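Local coordinates for pseudoazurin (Blue copper protein) (Sinorhizobium meliloti, PDB 3TU6) that binds one copper ion and probably carries electrons in the periplasm as a small blue copper protein of the cupredoxin family, at residues 68-73 with 90-95. Numbering follows the deposited sequence.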
ATOM      1  N   VAL A  68       7.285  -8.536  -1.170  1.00 26.55           N
ATOM      2  CA  VAL A  68       6.420  -8.743  -2.330  1.00 26.25           C
ATOM      3  C   VAL A  68       7.151  -8.422  -3.632  1.00 28.12           C
ATOM      4  O   VAL A  68       7.988  -7.518  -3.680  1.00 27.78           O
ATOM      5  CB  VAL A  68       5.128  -7.893  -2.237  1.00 25.99           C
ATOM      6  CG1 VAL A  68       4.389  -8.196  -0.940  1.00 25.94           C
ATOM      7  CG2 VAL A  68       5.441  -6.408  -2.338  1.00 23.04           C
ATOM      8  N   THR A  69       6.830  -9.179  -4.679  1.00 30.36           N
ATOM      9  CA  THR A  69       7.373  -8.958  -6.015  1.00 32.33           C
ATOM     10  C   THR A  69       6.407  -8.089  -6.814  1.00 31.70           C
ATOM     11  O   THR A  69       5.192  -8.200  -6.652  1.00 32.18           O
ATOM     12  CB  THR A  69       7.577 -10.291  -6.761  1.00 34.34           C
ATOM     13  OG1 THR A  69       6.332 -10.998  -6.834  1.00 37.60           O
ATOM     14  CG2 THR A  69       8.604 -11.155  -6.043  1.00 34.70           C
ATOM     15  N   LEU A  70       6.952  -7.235  -7.676  1.00 31.16           N
ATOM     16  CA  LEU A  70       6.154  -6.266  -8.426  1.00 31.77           C
ATOM     17  C   LEU A  70       6.495  -6.314  -9.915  1.00 31.86           C
ATOM     18  O   LEU A  70       7.087  -5.380 -10.458  1.00 31.67           O
ATOM     19  CB  LEU A  70       6.391  -4.860  -7.870  1.00 31.83           C
ATOM     20  CG  LEU A  70       6.049  -4.648  -6.393  1.00 32.98           C
ATOM     21  CD1 LEU A  70       6.628  -3.330  -5.897  1.00 35.34           C
ATOM     22  CD2 LEU A  70       4.543  -4.699  -6.175  1.00 30.32           C
ATOM     23  N   SER A  71       6.109  -7.406 -10.568  1.00 32.13           N
ATOM     24  CA  SER A  71       6.448  -7.633 -11.973  1.00 34.10           C
ATOM     25  C   SER A  71       5.618  -6.771 -12.921  1.00 33.58           C
ATOM     26  O   SER A  71       6.170  -6.107 -13.799  1.00 33.92           O
ATOM     27  CB  SER A  71       6.278  -9.112 -12.336  1.00 35.12           C
ATOM     28  OG  SER A  71       7.254  -9.910 -11.688  1.00 37.05           O
ATOM     29  N   LYS A  72       4.299  -6.788 -12.747  1.00 34.14           N
ATOM     30  CA  LYS A  72       3.398  -6.057 -13.641  1.00 34.54           C
ATOM     31  C   LYS A  72       3.271  -4.594 -13.215  1.00 33.57           C
ATOM     32  O   LYS A  72       3.166  -4.305 -12.022  1.00 31.84           O
ATOM     33  CB  LYS A  72       2.017  -6.715 -13.673  1.00 35.80           C
ATOM     34  CG  LYS A  72       2.036  -8.156 -14.164  1.00 39.86           C
ATOM     35  CD  LYS A  72       0.663  -8.614 -14.646  1.00 44.97           C
ATOM     36  CE  LYS A  72       0.381  -8.165 -16.076  1.00 51.49           C
ATOM     37  NZ  LYS A  72       1.227  -8.883 -17.071  1.00 50.52           N
ATOM     38  N   PRO A  73       3.279  -3.665 -14.189  1.00 33.61           N
ATOM     39  CA  PRO A  73       3.151  -2.246 -13.863  1.00 32.67           C
ATOM     40  C   PRO A  73       1.724  -1.856 -13.479  1.00 31.52           C
ATOM     41  O   PRO A  73       0.766  -2.486 -13.931  1.00 30.60           O
ATOM     42  CB  PRO A  73       3.569  -1.550 -15.161  1.00 33.23           C
ATOM     43  CG  PRO A  73       3.228  -2.515 -16.226  1.00 35.72           C
ATOM     44  CD  PRO A  73       3.435  -3.881 -15.640  1.00 34.92           C
ATOM     45  N   GLY A  90      -1.952   1.649   2.179  1.00 20.61           N
ATOM     46  CA  GLY A  90      -0.813   2.189   1.446  1.00 19.46           C
ATOM     47  C   GLY A  90      -0.888   1.834  -0.023  1.00 18.28           C
ATOM     48  O   GLY A  90      -1.738   1.042  -0.438  1.00 17.83           O
ATOM     49  N   ALA A  91       0.009   2.420  -0.809  1.00 16.50           N
ATOM     50  CA  ALA A  91       0.051   2.182  -2.244  1.00 17.74           C
ATOM     51  C   ALA A  91       1.469   1.886  -2.713  1.00 19.32           C
ATOM     52  O   ALA A  91       2.439   2.416  -2.168  1.00 20.13           O
ATOM     53  CB  ALA A  91      -0.505   3.385  -2.989  1.00 16.52           C
ATOM     54  N   ILE A  92       1.576   1.020  -3.716  1.00 21.49           N
ATOM     55  CA  ILE A  92       2.826   0.807  -4.434  1.00 22.67           C
ATOM     56  C   ILE A  92       2.549   1.058  -5.908  1.00 21.70           C
ATOM     57  O   ILE A  92       1.756   0.343  -6.521  1.00 21.84           O
ATOM     58  CB  ILE A  92       3.374  -0.626  -4.262  1.00 21.05           C
ATOM     59  CG1 ILE A  92       3.499  -0.987  -2.781  1.00 25.59           C
ATOM     60  CG2 ILE A  92       4.724  -0.759  -4.956  1.00 22.04           C
ATOM     61  CD1 ILE A  92       4.028  -2.386  -2.539  1.00 22.93           C
ATOM     62  N   VAL A  93       3.186   2.086  -6.462  1.00 21.78           N
ATOM     63  CA  VAL A  93       3.050   2.409  -7.879  1.00 22.91           C
ATOM     64  C   VAL A  93       4.247   1.828  -8.627  1.00 24.25           C
ATOM     65  O   VAL A  93       5.395   2.177  -8.340  1.00 24.64           O
ATOM     66  CB  VAL A  93       2.972   3.931  -8.107  1.00 22.81           C
ATOM     67  CG1 VAL A  93       2.717   4.240  -9.573  1.00 22.37           C
ATOM     68  CG2 VAL A  93       1.881   4.543  -7.232  1.00 22.06           C
ATOM     69  N   VAL A  94       3.966   0.934  -9.573  1.00 24.87           N
ATOM     70  CA  VAL A  94       5.001   0.250 -10.343  1.00 25.99           C
ATOM     71  C   VAL A  94       4.963   0.752 -11.782  1.00 27.92           C
ATOM     72  O   VAL A  94       3.981   0.537 -12.491  1.00 27.69           O
ATOM     73  CB  VAL A  94       4.790  -1.276 -10.325  1.00 26.76           C
ATOM     74  CG1 VAL A  94       5.951  -1.984 -11.007  1.00 22.44           C
ATOM     75  CG2 VAL A  94       4.625  -1.772  -8.895  1.00 27.34           C
ATOM     76  N   GLY A  95       6.030   1.424 -12.208  1.00 31.48           N
ATOM     77  CA  GLY A  95       6.066   2.045 -13.529  1.00 34.20           C
ATOM     78  C   GLY A  95       5.025   3.146 -13.623  1.00 37.29           C
ATOM     79  O   GLY A  95       4.945   4.003 -12.741  1.00 37.00           O
TER
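Leu-70 reaches over to Ile-92 and Val-94 inside the cupredoxin beta barrel, a worked example of how the interior of such a barrel is filled: strand 67-69 and the turn after it meet strand 89-94 through aliphatic side chains from facing walls. Leu-70 CB lies 3.7 Å from CG2 of Val-94, and CG stays near the same methyl. With chi1 at -59°, CG stands anti to the carbonyl carbon and beside the backbone N, and from there the two methyls branch toward Ile-92 and Val-94. Both reach both residues: Leu-70 CD1 presses closest on Ile-92, 3.3 Å from its CG2, tighter than usual van der Waals contact, while Leu-70 CD2 is looser, 4.0 Å from Val-94 CG2 and only slightly farther from Ile-92 CG2. The leucine side chain crosses that of Ile-92 at about a right angle. Two residues earlier, Val-68 CG2 meets Ile-92 CD1 more loosely, at 4.3 Å. Val-33 of strand 32-36 touches Val-68, Leu-70 and Ile-92, while Tyr-76 packs on Leu-70 and Val-94, its hydroxyl hydrogen-bonded to Lys-72 O. Val-94 divides its methyls between two kinds of surface: CG2 takes the leucine side chain, whereas CG1, anti to the backbone N (chi1 -174°), turns to the backbone of the turn, 3.6 Å from Leu-70 O and 3.8 Å from Lys-72 O.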